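Local coordinates for protein LytB (Plasmodium falciparum, PDB 4N7B) that reduces (E)-4-hydroxy-3-methylbut-2-enyl diphosphate to isopentenyl and dimethylallyl diphosphate at an iron-sulfur cluster, the last step of isoprenoid precursor synthesis in the apicoplast, at residues Asn364-Leu369 / Ala391-Lys396. Residues are numbered along the deposited sequence; the frame is centred on the assembly and turned at random.
Sequences NDVDKL and ALIVQK
Val366 reaches from helix 363-368 toward helix 387-400 and uses its two methyls on different partners. Val366 CG2 meets the branch methyl Ile393 CG2 at 4.2 Å, a buried apolar contact, while Val366 CG1 rests against Lys396 CG at 4.1 Å. Val366 and Lys396 are also the nearest pair of the two backbones, with CA atoms 7.4 Å apart. The charged contact lies at the more exposed edge. Lys396 runs extended from the backbone, CG anti to its N (chi1 -163°), and bends only at its last torsion (chi4 52°), bringing NZ to Asp367 OD1 at 3.6 Å in a long salt bridge. Lys396 CE is 3.6 Å from Asp367 OD1 and 3.9 Å from Asp367 OD2, and the two side chains meet almost perpendicularly. The lysine thus serves both kinds of contact, its aliphatic stem against valine and its ammonium beside the carboxylate. Beyond this pair, Lys400 hydrogen-bonds through NZ to the carbonyl oxygens of Val366 and Leu369. The local axes of 364-368 and 391-396 run nearly parallel, at 17°. Ile393 on Val360 and Ile338, and Leu369 on His358 and Ile336, seat both segments on strands 357-360 and 334-338, as in one lobe of the three-lobed IspH fold, each lobe an alpha/beta domain built on a parallel sheet.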
ATOM      1  N   ASN A 364       2.691  23.615   1.215  1.00 45.83           N
ATOM      2  CA  ASN A 364       3.683  24.492   1.824  1.00 47.88           C
ATOM      3  C   ASN A 364       5.056  24.092   1.239  1.00 49.25           C
ATOM      4  O   ASN A 364       5.821  24.942   0.781  1.00 48.81           O
ATOM      5  CB  ASN A 364       3.672  24.370   3.356  1.00 48.69           C
ATOM      6  CG  ASN A 364       2.550  25.213   4.044  1.00 54.64           C
ATOM      7  OD1 ASN A 364       1.777  25.920   3.389  1.00 50.67           O
ATOM      8  ND2 ASN A 364       2.476  25.122   5.383  1.00 51.07           N
ATOM      9  N   ASP A 365       5.328  22.784   1.199  1.00 45.61           N
ATOM     10  CA  ASP A 365       6.612  22.273   0.738  1.00 45.16           C
ATOM     11  C   ASP A 365       6.867  22.685  -0.701  1.00 46.76           C
ATOM     12  O   ASP A 365       8.018  22.884  -1.108  1.00 45.86           O
ATOM     13  CB  ASP A 365       6.665  20.749   0.860  1.00 44.42           C
ATOM     14  CG  ASP A 365       6.736  20.271   2.303  1.00 50.73           C
ATOM     15  OD1 ASP A 365       7.091  21.075   3.202  1.00 46.19           O
ATOM     16  OD2 ASP A 365       6.434  19.078   2.538  1.00 43.98           O
ATOM     17  N   VAL A 366       5.795  22.823  -1.474  1.00 44.48           N
ATOM     18  CA  VAL A 366       5.930  23.240  -2.865  1.00 44.63           C
ATOM     19  C   VAL A 366       6.423  24.691  -2.955  1.00 48.74           C
ATOM     20  O   VAL A 366       7.302  25.010  -3.768  1.00 47.73           O
ATOM     21  CB  VAL A 366       4.599  23.128  -3.621  1.00 46.30           C
ATOM     22  CG1 VAL A 366       4.720  23.788  -4.983  1.00 46.39           C
ATOM     23  CG2 VAL A 366       4.193  21.667  -3.767  1.00 42.17           C
ATOM     24  N   ASP A 367       5.846  25.563  -2.129  1.00 50.62           N
ATOM     25  CA  ASP A 367       6.217  26.971  -2.125  1.00 53.39           C
ATOM     26  C   ASP A 367       7.690  27.138  -1.836  1.00 57.31           C
ATOM     27  O   ASP A 367       8.316  28.068  -2.327  1.00 53.82           O
ATOM     28  CB  ASP A 367       5.438  27.734  -1.060  1.00 61.63           C
ATOM     29  CG  ASP A 367       3.994  27.961  -1.441  1.00 67.92           C
ATOM     30  OD1 ASP A 367       3.738  28.336  -2.606  1.00 61.94           O
ATOM     31  OD2 ASP A 367       3.110  27.762  -0.574  1.00 76.12           O
ATOM     32  N   LYS A 368       8.232  26.236  -1.025  1.00 59.26           N
ATOM     33  CA  LYS A 368       9.616  26.333  -0.579  1.00 62.97           C
ATOM     34  C   LYS A 368      10.635  25.884  -1.631  1.00 58.83           C
ATOM     35  O   LYS A 368      11.815  26.176  -1.506  1.00 54.76           O
ATOM     36  CB  LYS A 368       9.810  25.536   0.713  1.00 58.21           C
ATOM     37  CG  LYS A 368       9.118  26.147   1.903  1.00 62.57           C
ATOM     38  CD  LYS A 368       9.234  25.265   3.136  1.00 74.75           C
ATOM     39  CE  LYS A 368       8.443  25.853   4.318  1.00 87.27           C
ATOM     40  NZ  LYS A 368       8.503  25.003   5.545  1.00 87.01           N
ATOM     41  N   LEU A 369      10.196  25.195  -2.674  1.00 52.68           N
ATOM     42  CA  LEU A 369      11.142  24.686  -3.660  1.00 53.42           C
ATOM     43  C   LEU A 369      11.742  25.806  -4.506  1.00 56.91           C
ATOM     44  O   LEU A 369      11.024  26.668  -5.011  1.00 54.47           O
ATOM     45  CB  LEU A 369      10.469  23.681  -4.589  1.00 48.56           C
ATOM     46  CG  LEU A 369      10.040  22.363  -3.961  1.00 48.27           C
ATOM     47  CD1 LEU A 369       9.344  21.521  -5.012  1.00 48.12           C
ATOM     48  CD2 LEU A 369      11.249  21.631  -3.388  1.00 49.48           C
ATOM     49  N   ALA A 391      -3.627  14.998  -6.942  1.00 27.63           N
ATOM     50  CA  ALA A 391      -3.929  15.904  -8.047  1.00 31.72           C
ATOM     51  C   ALA A 391      -3.773  17.365  -7.620  1.00 35.61           C
ATOM     52  O   ALA A 391      -3.328  18.218  -8.404  1.00 30.57           O
ATOM     53  CB  ALA A 391      -5.339  15.654  -8.568  1.00 28.23           C
ATOM     54  N   LEU A 392      -4.146  17.652  -6.376  1.00 37.46           N
ATOM     55  CA  LEU A 392      -4.043  19.014  -5.816  1.00 39.58           C
ATOM     56  C   LEU A 392      -2.598  19.474  -5.817  1.00 40.55           C
ATOM     57  O   LEU A 392      -2.250  20.532  -6.345  1.00 37.78           O
ATOM     58  CB  LEU A 392      -4.519  18.983  -4.370  1.00 43.59           C
ATOM     59  CG  LEU A 392      -5.608  19.908  -3.872  1.00 51.31           C
ATOM     60  CD1 LEU A 392      -4.928  21.201  -3.456  1.00 62.63           C
ATOM     61  CD2 LEU A 392      -6.686  20.140  -4.936  1.00 51.81           C
ATOM     62  N   ILE A 393      -1.748  18.655  -5.215  1.00 31.10           N
ATOM     63  CA  ILE A 393      -0.333  18.975  -5.107  1.00 34.04           C
ATOM     64  C   ILE A 393       0.306  19.064  -6.491  1.00 37.65           C
ATOM     65  O   ILE A 393       1.055  19.993  -6.768  1.00 31.53           O
ATOM     66  CB  ILE A 393       0.378  17.941  -4.226  1.00 34.42           C
ATOM     67  CG1 ILE A 393      -0.208  17.998  -2.812  1.00 34.37           C
ATOM     68  CG2 ILE A 393       1.879  18.210  -4.154  1.00 40.45           C
ATOM     69  CD1 ILE A 393       0.243  16.847  -1.922  1.00 39.88           C
ATOM     70  N   VAL A 394      -0.032  18.131  -7.374  1.00 31.70           N
ATOM     71  CA  VAL A 394       0.544  18.101  -8.713  1.00 31.42           C
ATOM     72  C   VAL A 394       0.200  19.370  -9.481  1.00 37.53           C
ATOM     73  O   VAL A 394       1.040  19.945 -10.176  1.00 34.37           O
ATOM     74  CB  VAL A 394       0.055  16.863  -9.499  1.00 32.91           C
ATOM     75  CG1 VAL A 394       0.296  17.017 -10.994  1.00 30.75           C
ATOM     76  CG2 VAL A 394       0.732  15.633  -8.967  1.00 29.22           C
ATOM     77  N   GLN A 395      -1.044  19.805  -9.353  1.00 38.47           N
ATOM     78  CA  GLN A 395      -1.500  21.009 -10.022  1.00 41.49           C
ATOM     79  C   GLN A 395      -0.674  22.217  -9.590  1.00 44.58           C
ATOM     80  O   GLN A 395      -0.324  23.071 -10.410  1.00 42.16           O
ATOM     81  CB  GLN A 395      -2.958  21.258  -9.674  1.00 51.51           C
ATOM     82  CG  GLN A 395      -3.531  22.526 -10.254  1.00 60.93           C
ATOM     83  CD  GLN A 395      -5.010  22.647  -9.947  1.00 73.48           C
ATOM     84  OE1 GLN A 395      -5.408  23.239  -8.933  1.00 77.86           O
ATOM     85  NE2 GLN A 395      -5.838  22.058 -10.809  1.00 72.25           N
ATOM     86  N   LYS A 396      -0.381  22.291  -8.298  1.00 39.13           N
ATOM     87  CA  LYS A 396       0.409  23.393  -7.752  1.00 43.58           C
ATOM     88  C   LYS A 396       1.849  23.265  -8.233  1.00 42.68           C
ATOM     89  O   LYS A 396       2.457  24.240  -8.642  1.00 43.26           O
ATOM     90  CB  LYS A 396       0.353  23.381  -6.226  1.00 37.78           C
ATOM     91  CG  LYS A 396       0.776  24.688  -5.602  1.00 52.90           C
ATOM     92  CD  LYS A 396       0.610  24.665  -4.107  1.00 55.81           C
ATOM     93  CE  LYS A 396       1.220  25.911  -3.490  1.00 62.78           C
ATOM     94  NZ  LYS A 396       0.719  27.155  -4.139  1.00 61.65           N
TER